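Local coordinates for protein KLLA0C04147p (Kluyveromyces lactis, PDB 5H2D) that binds ergosterol in the pocket of its oxysterol-binding-protein-related domain, one part of the longer protein Osh1, and probably transfers sterols between membranes, at residues A[65-70]-A[360-365]; A[70-75]-A[118-123]; A[125-130]-A[351-356]. All blocks are in the same frame, centred on the assembly; numbering follows the deposited sequence.

Contact 1: residues A[65-70]-A[360-365]; sequences SFNEPT and RAMEEG
Met362 reaches out from the last turn of helix 357-363 and lays its thioether against residues 67-69. Its CG lies anti to the backbone N (chi1 -176°) and the chain stays extended to SD, then bends at chi3 (-71°), which brings CE against Asn67 CB at 3.6 Å. The two side chains cross at about a right angle, and Met362 SD sits 3.9 Å from Pro69 N. An unbranched methionine suits this place because its bend at chi3 lets SD lie on the Glu68-Pro69 peptide while CE reaches Asn67. Pro69 is the centre of an inverse gamma turn, and the CB side of its ring rests on the helix backbone: Pro69 CB is 3.6 Å from Glu363 N and 3.8 Å from Glu363 CB. The helix ends here in a Schellman motif with Gly365, at positive phi, as its C-prime residue, and so the short strand 67-68 of the sterol-binding domain, bonded to the backbone of Lys119, meets a helix terminus. No direct hydrogen bond crosses the contact; instead a water bridges Pro69 O and Glu363 OE2, 2.8 Å from the latter. The other carboxylate oxygen, Glu363 OE1, lies in the guanidinium plane of Arg360 in a salt bridge, 2.9 Å from Arg360 NH1, and also pairs with Arg30.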
loop_
_atom_site.group_PDB
_atom_site.type_symbol
_atom_site.label_atom_id
_atom_site.label_comp_id
_atom_site.label_asym_id
_atom_site.label_seq_id
_atom_site.Cartn_x
_atom_site.Cartn_y
_atom_site.Cartn_z
ATOM N N SER A 65 2.114 -22.468 5.683
ATOM C CA SER A 65 1.417 -21.841 6.797
ATOM C C SER A 65 1.867 -20.401 7.028
ATOM O O SER A 65 1.119 -19.614 7.617
ATOM C CB SER A 65 1.635 -22.666 8.075
ATOM O OG SER A 65 1.112 -23.974 7.911
ATOM N N PHE A 66 3.070 -20.035 6.591
ATOM C CA PHE A 66 3.553 -18.671 6.787
ATOM C C PHE A 66 3.734 -17.949 5.457
ATOM O O PHE A 66 4.513 -16.989 5.369
ATOM C CB PHE A 66 4.837 -18.671 7.627
ATOM C CG PHE A 66 4.593 -19.091 9.041
ATOM C CD1 PHE A 66 3.800 -18.308 9.872
ATOM C CD2 PHE A 66 5.086 -20.293 9.521
ATOM C CE1 PHE A 66 3.520 -18.699 11.168
ATOM C CE2 PHE A 66 4.814 -20.684 10.821
ATOM C CZ PHE A 66 4.031 -19.887 11.638
ATOM N N ASN A 67 3.011 -18.390 4.434
ATOM C CA ASN A 67 2.903 -17.687 3.162
ATOM C C ASN A 67 1.475 -17.186 2.985
ATOM O O ASN A 67 0.522 -17.755 3.523
ATOM C CB ASN A 67 3.249 -18.597 1.980
ATOM C CG ASN A 67 4.715 -18.982 1.917
ATOM O OD1 ASN A 67 5.051 -20.030 1.375
ATOM N ND2 ASN A 67 5.585 -18.136 2.433
ATOM N N GLU A 68 1.323 -16.121 2.190
ATOM C CA GLU A 68 0.013 -15.595 1.847
ATOM C C GLU A 68 -0.087 -15.458 0.331
ATOM O O GLU A 68 0.859 -14.988 -0.294
ATOM C CB GLU A 68 -0.188 -14.218 2.510
ATOM C CG GLU A 68 -1.546 -13.606 2.293
ATOM C CD GLU A 68 -1.648 -12.244 2.955
ATOM O OE1 GLU A 68 -1.479 -11.215 2.267
ATOM O OE2 GLU A 68 -1.897 -12.204 4.169
ATOM N N PRO A 69 -1.230 -15.818 -0.285
ATOM C CA PRO A 69 -1.341 -15.745 -1.752
ATOM C C PRO A 69 -1.655 -14.353 -2.259
ATOM O O PRO A 69 -2.505 -14.165 -3.131
ATOM C CB PRO A 69 -2.494 -16.707 -2.059
ATOM C CG PRO A 69 -3.377 -16.548 -0.858
ATOM C CD PRO A 69 -2.424 -16.441 0.316
ATOM N N THR A 70 -0.968 -13.358 -1.726
ATOM C CA THR A 70 -0.989 -12.021 -2.285
ATOM C C THR A 70 0.443 -11.665 -2.626
ATOM O O THR A 70 1.375 -12.247 -2.083
ATOM C CB THR A 70 -1.529 -10.985 -1.300
ATOM O OG1 THR A 70 -0.641 -10.913 -0.173
ATOM C CG2 THR A 70 -2.938 -11.370 -0.823
ATOM N N ARG A 360 -1.417 -18.124 -7.951
ATOM C CA ARG A 360 -2.782 -18.575 -8.223
ATOM C C ARG A 360 -3.039 -19.944 -7.605
ATOM O O ARG A 360 -4.091 -20.172 -6.994
ATOM C CB ARG A 360 -3.036 -18.622 -9.729
ATOM C CG ARG A 360 -4.394 -19.228 -10.125
ATOM C CD ARG A 360 -5.572 -18.353 -9.692
ATOM N NE ARG A 360 -5.375 -16.987 -10.159
ATOM C CZ ARG A 360 -5.805 -15.908 -9.515
ATOM N NH1 ARG A 360 -6.488 -16.030 -8.388
ATOM N NH2 ARG A 360 -5.532 -14.705 -9.998
ATOM N N ALA A 361 -2.099 -20.874 -7.780
ATOM C CA ALA A 361 -2.250 -22.194 -7.177
ATOM C C ALA A 361 -2.403 -22.087 -5.670
ATOM O O ALA A 361 -3.268 -22.745 -5.075
ATOM C CB ALA A 361 -1.056 -23.079 -7.528
ATOM N N MET A 362 -1.581 -21.254 -5.029
ATOM C CA MET A 362 -1.660 -21.151 -3.578
ATOM C C MET A 362 -3.011 -20.600 -3.154
ATOM O O MET A 362 -3.613 -21.085 -2.186
ATOM C CB MET A 362 -0.540 -20.274 -3.028
ATOM C CG MET A 362 -0.560 -20.252 -1.512
ATOM S SD MET A 362 0.663 -19.129 -0.815
ATOM C CE MET A 362 2.175 -20.017 -1.171
ATOM N N GLU A 363 -3.517 -19.602 -3.881
ATOM C CA GLU A 363 -4.808 -19.029 -3.525
ATOM C C GLU A 363 -5.909 -20.072 -3.580
ATOM O O GLU A 363 -6.881 -19.997 -2.815
ATOM C CB GLU A 363 -5.141 -17.866 -4.456
ATOM C CG GLU A 363 -6.318 -17.036 -3.980
ATOM C CD GLU A 363 -6.826 -16.089 -5.045
ATOM O OE1 GLU A 363 -7.768 -16.466 -5.778
ATOM O OE2 GLU A 363 -6.286 -14.964 -5.156
ATOM N N GLU A 364 -5.775 -21.044 -4.474
ATOM C CA GLU A 364 -6.764 -22.099 -4.644
ATOM C C GLU A 364 -6.468 -23.309 -3.778
ATOM O O GLU A 364 -7.142 -24.340 -3.915
ATOM C CB GLU A 364 -6.845 -22.485 -6.122
ATOM C CG GLU A 364 -7.346 -21.305 -6.970
ATOM C CD GLU A 364 -7.552 -21.630 -8.438
ATOM O OE1 GLU A 364 -7.138 -22.714 -8.888
ATOM O OE2 GLU A 364 -8.117 -20.780 -9.152
ATOM N N GLY A 365 -5.482 -23.210 -2.891
ATOM C CA GLY A 365 -5.183 -24.290 -1.971
ATOM C C GLY A 365 -4.388 -25.437 -2.551
ATOM O O GLY A 365 -4.324 -26.507 -1.935
HETATM O O HOH W 1 -5.326 -13.445 -3.052
#

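Contact 2: residues A[70-75]-A[118-123]; sequences TSLLQR and AKPFNP. With ERG (ergosterol), chain B.
Ser71 and Phe121 form a parallel beta bridge, in which Phe121 N donates to Thr70 O at 2.8 Å and Leu72 N to Phe121 O at 3.0 Å, both nearly straight. Ser71 then begins helix 72-77: with OG anti to the backbone N (chi1 -179°), it accepts from Leu73 N, while Gln74 OE1 takes Ser71 N in return, a capping box. Serine and glutamine suit these places because each can satisfy an amide that the first turn leaves without a helical partner. Two prolines pack beside the bridge. Pro120 CG meets Leu72 CD2 and Arg75 CG, each at 3.8 Å, and Pro123 CG lies 3.7 Å from Leu73 CG. Leucine branches both ways at position 72: CD2 goes to the proline, Leu72 CD1 to ergosterol C6 at 3.7 Å. Arg75, bent at chi2 and chi3, brings NH1 to within 3.7 Å of the sterol methyl C18. The same NH1 gives a proton to a water that also lies within hydrogen-bonding distance of Ala118 O, and it forms a salt bridge with Glu68. Helix 357-363 covers the Phe121 side through Gln359 and Met362, whereas Leu73 packs on strands 128-133 and 138-146.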
loop_
_atom_site.group_PDB
_atom_site.type_symbol
_atom_site.label_atom_id
_atom_site.label_comp_id
_atom_site.label_asym_id
_atom_site.label_seq_id
_atom_site.Cartn_x
_atom_site.Cartn_y
_atom_site.Cartn_z
ATOM N N THR A 70 -0.968 -13.358 -1.726
ATOM C CA THR A 70 -0.989 -12.021 -2.285
ATOM C C THR A 70 0.443 -11.665 -2.626
ATOM O O THR A 70 1.375 -12.247 -2.083
ATOM C CB THR A 70 -1.529 -10.985 -1.300
ATOM O OG1 THR A 70 -0.641 -10.913 -0.173
ATOM C CG2 THR A 70 -2.938 -11.370 -0.823
ATOM N N SER A 71 0.615 -10.702 -3.517
ATOM C CA SER A 71 1.938 -10.194 -3.853
ATOM C C SER A 71 2.274 -8.979 -2.994
ATOM O O SER A 71 1.385 -8.261 -2.536
ATOM C CB SER A 71 1.987 -9.807 -5.336
ATOM O OG SER A 71 3.264 -9.314 -5.726
ATOM N N LEU A 72 3.574 -8.744 -2.773
ATOM C CA LEU A 72 3.957 -7.444 -2.226
ATOM C C LEU A 72 3.326 -6.304 -3.035
ATOM O O LEU A 72 2.921 -5.276 -2.471
ATOM C CB LEU A 72 5.484 -7.311 -2.181
ATOM C CG LEU A 72 6.116 -6.918 -0.839
ATOM C CD1 LEU A 72 5.679 -5.535 -0.416
ATOM C CD2 LEU A 72 5.777 -7.948 0.230
ATOM N N LEU A 73 3.201 -6.479 -4.361
ATOM C CA LEU A 73 2.581 -5.446 -5.195
ATOM C C LEU A 73 1.144 -5.175 -4.779
ATOM O O LEU A 73 0.669 -4.038 -4.882
ATOM C CB LEU A 73 2.605 -5.872 -6.670
ATOM C CG LEU A 73 3.960 -6.160 -7.299
ATOM C CD1 LEU A 73 3.823 -6.459 -8.802
ATOM C CD2 LEU A 73 4.881 -4.977 -7.068
ATOM N N GLN A 74 0.436 -6.209 -4.333
ATOM C CA GLN A 74 -0.949 -6.061 -3.917
ATOM C C GLN A 74 -1.062 -5.587 -2.475
ATOM O O GLN A 74 -1.973 -4.818 -2.159
ATOM C CB GLN A 74 -1.672 -7.392 -4.140
ATOM C CG GLN A 74 -1.776 -7.718 -5.643
ATOM C CD GLN A 74 -2.127 -9.155 -5.921
ATOM O OE1 GLN A 74 -1.732 -10.055 -5.187
ATOM N NE2 GLN A 74 -2.864 -9.387 -7.013
ATOM N N ARG A 75 -0.132 -5.985 -1.592
ATOM C CA ARG A 75 -0.145 -5.417 -0.246
ATOM C C ARG A 75 0.021 -3.908 -0.289
ATOM O O ARG A 75 -0.585 -3.190 0.516
ATOM C CB ARG A 75 0.963 -6.032 0.613
ATOM C CG ARG A 75 0.781 -7.509 0.893
ATOM C CD ARG A 75 -0.586 -7.841 1.495
ATOM N NE ARG A 75 -0.753 -7.289 2.840
ATOM C CZ ARG A 75 -0.432 -7.932 3.964
ATOM N NH1 ARG A 75 0.045 -9.175 3.914
ATOM N NH2 ARG A 75 -0.615 -7.329 5.129
ATOM N N ALA A 118 2.313 -13.666 7.836
ATOM C CA ALA A 118 2.615 -14.474 6.666
ATOM C C ALA A 118 3.358 -13.631 5.652
ATOM O O ALA A 118 3.109 -12.425 5.520
ATOM C CB ALA A 118 1.340 -15.041 6.026
ATOM N N LYS A 119 4.227 -14.300 4.903
ATOM C CA LYS A 119 5.047 -13.653 3.886
ATOM C C LYS A 119 4.276 -13.559 2.575
ATOM O O LYS A 119 3.918 -14.605 2.005
ATOM C CB LYS A 119 6.330 -14.454 3.691
ATOM C CG LYS A 119 7.279 -13.954 2.619
ATOM C CD LYS A 119 8.479 -14.893 2.552
ATOM C CE LYS A 119 9.056 -15.008 1.153
ATOM N NZ LYS A 119 10.227 -15.950 1.141
ATOM N N PRO A 120 4.001 -12.359 2.053
ATOM C CA PRO A 120 3.443 -12.242 0.697
ATOM C C PRO A 120 4.470 -12.677 -0.334
ATOM O O PRO A 120 5.666 -12.779 -0.052
ATOM C CB PRO A 120 3.141 -10.749 0.543
ATOM C CG PRO A 120 3.206 -10.169 1.955
ATOM C CD PRO A 120 4.248 -11.040 2.657
ATOM N N PHE A 121 4.000 -12.888 -1.564
ATOM C CA PHE A 121 4.923 -13.279 -2.621
ATOM C C PHE A 121 5.925 -12.167 -2.911
ATOM O O PHE A 121 5.584 -10.976 -2.955
ATOM C CB PHE A 121 4.168 -13.646 -3.902
ATOM C CG PHE A 121 3.734 -15.079 -3.948
ATOM C CD1 PHE A 121 2.651 -15.509 -3.189
ATOM C CD2 PHE A 121 4.402 -15.994 -4.747
ATOM C CE1 PHE A 121 2.245 -16.847 -3.222
ATOM C CE2 PHE A 121 4.001 -17.331 -4.780
ATOM C CZ PHE A 121 2.935 -17.758 -4.020
ATOM N N ASN A 122 7.170 -12.564 -3.117
ATOM C CA ASN A 122 8.207 -11.666 -3.575
ATOM C C ASN A 122 8.017 -11.496 -5.082
ATOM O O ASN A 122 8.169 -12.471 -5.829
ATOM C CB ASN A 122 9.571 -12.270 -3.216
ATOM C CG ASN A 122 10.726 -11.321 -3.455
ATOM O OD1 ASN A 122 10.538 -10.122 -3.605
ATOM N ND2 ASN A 122 11.939 -11.865 -3.480
ATOM N N PRO A 123 7.648 -10.308 -5.569
ATOM C CA PRO A 123 7.305 -10.177 -6.990
ATOM C C PRO A 123 8.509 -10.458 -7.874
ATOM O O PRO A 123 9.650 -10.146 -7.519
ATOM C CB PRO A 123 6.840 -8.722 -7.118
ATOM C CG PRO A 123 6.488 -8.300 -5.709
ATOM C CD PRO A 123 7.509 -9.024 -4.854
HETATM C C1 ERG B . 2.691 -2.667 5.602
HETATM C C2 ERG B . 1.941 -1.607 4.798
HETATM C C3 ERG B . 2.840 -1.178 3.669
HETATM C C4 ERG B . 3.182 -2.373 2.778
HETATM C C5 ERG B . 3.701 -3.484 3.525
HETATM C C6 ERG B . 4.633 -4.318 2.924
HETATM C C7 ERG B . 5.144 -5.466 3.553
HETATM C C8 ERG B . 4.714 -5.831 4.832
HETATM C C9 ERG B . 3.932 -4.892 5.567
HETATM C C10 ERG B . 3.094 -3.876 4.747
HETATM C C11 ERG B . 3.094 -5.532 6.754
HETATM C C12 ERG B . 3.847 -6.644 7.491
HETATM C C13 ERG B . 4.315 -7.680 6.448
HETATM C C14 ERG B . 5.327 -6.925 5.556
HETATM C C15 ERG B . 5.932 -8.054 4.748
HETATM C C16 ERG B . 6.033 -9.233 5.758
HETATM C C17 ERG B . 5.259 -8.746 7.014
HETATM C C18 ERG B . 3.145 -8.318 5.667
HETATM C C19 ERG B . 1.815 -4.623 4.273
HETATM C C20 ERG B . 4.643 -9.967 7.735
HETATM C C21 ERG B . 3.785 -9.615 8.944
HETATM C C22 ERG B . 5.819 -10.818 8.193
HETATM C C23 ERG B . 6.052 -12.172 7.600
HETATM C C24 ERG B . 7.260 -12.993 8.052
HETATM C C25 ERG B . 6.819 -14.454 8.214
HETATM C C26 ERG B . 5.736 -14.515 9.298
HETATM C C27 ERG B . 7.972 -15.370 8.658
HETATM C C28 ERG B . 8.315 -12.847 6.973
HETATM O O1 ERG B . 2.197 -0.117 2.875
HETATM O O HOH W 2 0.844 -11.088 5.587
#

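Contact 3: residues A[125-130]-A[351-356]; sequences LGETFE and TDTRLR
Glu130 O is gripped by both terminal nitrogens of Arg354, NH1 and NH2, each at 2.9 Å and with the oxygen close to the guanidinium plane. Arginine suits the place because its planar end can give two N-H groups to one carbonyl. The chain is extended from CG to NE, and Phe129 CE1 lies over one guanidinium face, 3.4 Å from Arg354 NH1, the two planes 26° apart. Asp352 fixes the group further, short enough for OD2 to close an Asx turn on Arg354 N while also accepting from Arg354 NH1 in a salt bridge, the two donors coming from opposite faces of the carboxylate. A lysine in place of Arg354 would probably lose the double grip on Glu130 O and leave the Phe129 ring without its flat partner. The other oxygen, Asp352 OD1, receives Glu130 N at 3.1 Å, nearly along its C-O axis. Towards the start of the strand, Thr128 N donates to Thr351 O at 3.0 Å. Thr128 OG1 and Thr351 OG1 are hydrogen-bonded at 2.6 Å. Thr353 N binds Thr128 O at 2.9 Å. Glu127, its CG anti to the backbone N (chi1 -170°), sends OE1 to Thr353 OG1 at 2.8 Å and OE2 to Arg356 NH1 in a salt bridge whose hydrogen bond is weak; Arg356 also pairs with Asp358. A single Thr128-Asp352 bridge thus fastens the loop before helix 357-363 to strand 128-133, which pairs with strand 138-146 in the antiparallel beta-barrel typical of oxysterol-binding-protein-related domains.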
loop_
_atom_site.group_PDB
_atom_site.type_symbol
_atom_site.label_atom_id
_atom_site.label_comp_id
_atom_site.label_asym_id
_atom_site.label_seq_id
_atom_site.Cartn_x
_atom_site.Cartn_y
_atom_site.Cartn_z
ATOM N N LEU A 125 11.034 -9.868 -10.963
ATOM C CA LEU A 125 11.515 -8.665 -11.630
ATOM C C LEU A 125 10.691 -8.415 -12.893
ATOM O O LEU A 125 10.584 -9.293 -13.755
ATOM C CB LEU A 125 12.999 -8.814 -11.964
ATOM C CG LEU A 125 13.654 -7.582 -12.602
ATOM C CD1 LEU A 125 13.617 -6.344 -11.689
ATOM C CD2 LEU A 125 15.091 -7.939 -12.988
ATOM N N GLY A 126 10.103 -7.223 -12.990
ATOM C CA GLY A 126 9.259 -6.899 -14.116
ATOM C C GLY A 126 7.803 -7.256 -13.920
ATOM O O GLY A 126 6.974 -6.903 -14.767
ATOM N N GLU A 127 7.462 -7.934 -12.825
ATOM C CA GLU A 127 6.061 -8.195 -12.532
ATOM C C GLU A 127 5.325 -6.871 -12.359
ATOM O O GLU A 127 5.884 -5.885 -11.872
ATOM C CB GLU A 127 5.939 -9.044 -11.266
ATOM C CG GLU A 127 4.528 -9.587 -11.011
ATOM C CD GLU A 127 4.443 -10.612 -9.881
ATOM O OE1 GLU A 127 3.341 -10.763 -9.305
ATOM O OE2 GLU A 127 5.448 -11.283 -9.581
ATOM N N THR A 128 4.071 -6.832 -12.799
ATOM C CA THR A 128 3.254 -5.640 -12.681
ATOM C C THR A 128 1.938 -5.978 -11.999
ATOM O O THR A 128 1.539 -7.137 -11.915
ATOM C CB THR A 128 2.959 -5.011 -14.051
ATOM O OG1 THR A 128 2.310 -5.988 -14.887
ATOM C CG2 THR A 128 4.242 -4.567 -14.728
ATOM N N PHE A 129 1.263 -4.945 -11.506
ATOM C CA PHE A 129 -0.088 -5.147 -11.005
ATOM C C PHE A 129 -0.882 -3.871 -11.236
ATOM O O PHE A 129 -0.442 -2.782 -10.865
ATOM C CB PHE A 129 -0.099 -5.550 -9.515
ATOM C CG PHE A 129 -1.499 -5.635 -8.922
ATOM C CD1 PHE A 129 -2.387 -6.614 -9.351
ATOM C CD2 PHE A 129 -1.927 -4.734 -7.952
ATOM C CE1 PHE A 129 -3.670 -6.680 -8.835
ATOM C CE2 PHE A 129 -3.212 -4.809 -7.426
ATOM C CZ PHE A 129 -4.081 -5.785 -7.874
ATOM N N GLU A 130 -2.035 -4.010 -11.880
ATOM C CA GLU A 130 -2.942 -2.892 -12.088
ATOM C C GLU A 130 -4.227 -3.119 -11.311
ATOM O O GLU A 130 -4.626 -4.261 -11.062
ATOM C CB GLU A 130 -3.278 -2.725 -13.568
ATOM C CG GLU A 130 -3.928 -3.961 -14.164
ATOM C CD GLU A 130 -4.681 -3.647 -15.457
ATOM O OE1 GLU A 130 -5.917 -3.473 -15.375
ATOM O OE2 GLU A 130 -4.018 -3.553 -16.522
ATOM N N THR A 351 2.578 -9.787 -17.610
ATOM C CA THR A 351 3.276 -9.631 -16.348
ATOM C C THR A 351 2.350 -9.402 -15.160
ATOM O O THR A 351 2.850 -9.317 -14.037
ATOM C CB THR A 351 4.247 -8.452 -16.438
ATOM O OG1 THR A 351 3.512 -7.288 -16.838
ATOM C CG2 THR A 351 5.388 -8.741 -17.432
ATOM N N ASP A 352 1.038 -9.277 -15.359
ATOM C CA ASP A 352 0.173 -8.921 -14.237
ATOM C C ASP A 352 0.116 -10.042 -13.204
ATOM O O ASP A 352 0.018 -11.225 -13.547
ATOM C CB ASP A 352 -1.246 -8.585 -14.702
ATOM C CG ASP A 352 -2.085 -7.978 -13.579
ATOM O OD1 ASP A 352 -1.962 -6.751 -13.349
ATOM O OD2 ASP A 352 -2.837 -8.726 -12.914
ATOM N N THR A 353 0.154 -9.649 -11.922
ATOM C CA THR A 353 0.126 -10.601 -10.811
ATOM C C THR A 353 -1.042 -11.581 -10.880
ATOM O O THR A 353 -0.902 -12.736 -10.453
ATOM C CB THR A 353 0.074 -9.831 -9.484
ATOM O OG1 THR A 353 1.216 -8.964 -9.408
ATOM C CG2 THR A 353 0.052 -10.807 -8.270
ATOM N N ARG A 354 -2.200 -11.155 -11.406
ATOM C CA ARG A 354 -3.330 -12.084 -11.501
ATOM C C ARG A 354 -2.980 -13.317 -12.326
ATOM O O ARG A 354 -3.582 -14.380 -12.137
ATOM C CB ARG A 354 -4.545 -11.389 -12.107
ATOM C CG ARG A 354 -5.147 -10.340 -11.207
ATOM C CD ARG A 354 -6.154 -9.542 -11.998
ATOM N NE ARG A 354 -6.684 -8.403 -11.262
ATOM C CZ ARG A 354 -6.129 -7.202 -11.274
ATOM N NH1 ARG A 354 -5.015 -7.000 -11.959
ATOM N NH2 ARG A 354 -6.692 -6.202 -10.617
ATOM N N LEU A 355 -2.013 -13.201 -13.228
ATOM C CA LEU A 355 -1.611 -14.316 -14.077
ATOM C C LEU A 355 -0.476 -15.127 -13.486
ATOM O O LEU A 355 -0.039 -16.104 -14.113
ATOM C CB LEU A 355 -1.192 -13.805 -15.459
ATOM C CG LEU A 355 -2.252 -12.954 -16.143
ATOM C CD1 LEU A 355 -1.758 -12.385 -17.467
ATOM C CD2 LEU A 355 -3.525 -13.769 -16.339
ATOM N N ARG A 356 0.022 -14.745 -12.315
ATOM C CA ARG A 356 1.161 -15.441 -11.729
ATOM C C ARG A 356 0.745 -16.826 -11.240
ATOM O O ARG A 356 -0.128 -16.930 -10.372
ATOM C CB ARG A 356 1.768 -14.610 -10.599
ATOM C CG ARG A 356 3.033 -15.240 -10.122
ATOM C CD ARG A 356 3.756 -14.459 -9.049
ATOM N NE ARG A 356 4.815 -15.323 -8.552
ATOM C CZ ARG A 356 5.896 -14.915 -7.899
ATOM N NH1 ARG A 356 6.104 -13.623 -7.664
ATOM N NH2 ARG A 356 6.779 -15.822 -7.493
HETATM O O HOH W 3 -0.299 -5.201 -14.836
#

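In the fold
Contact 2 is the one that lines the sterol pocket, supplying Leu72, Arg75, Ala118 and Lys119. Contact 1, its centre about 10 Å away, is joined to it by Phe66 O and Glu68 N, probably hydrogen-bonded to the backbone of Lys119, and by Met362 SD against Phe121 CE1 at 3.7 Å. The side chain of Glu68 in contact 1 lies about 6 Å from ergosterol. Contact 3, some 11 Å from contact 2 between centres, is more remote, with the Phe129 side chain about 12 Å from the sterol. It reaches contact 2 through Asn122 O and Arg356 NH1, 3.0 Å apart, and contact 1 through Arg354 O and Arg360 NH2.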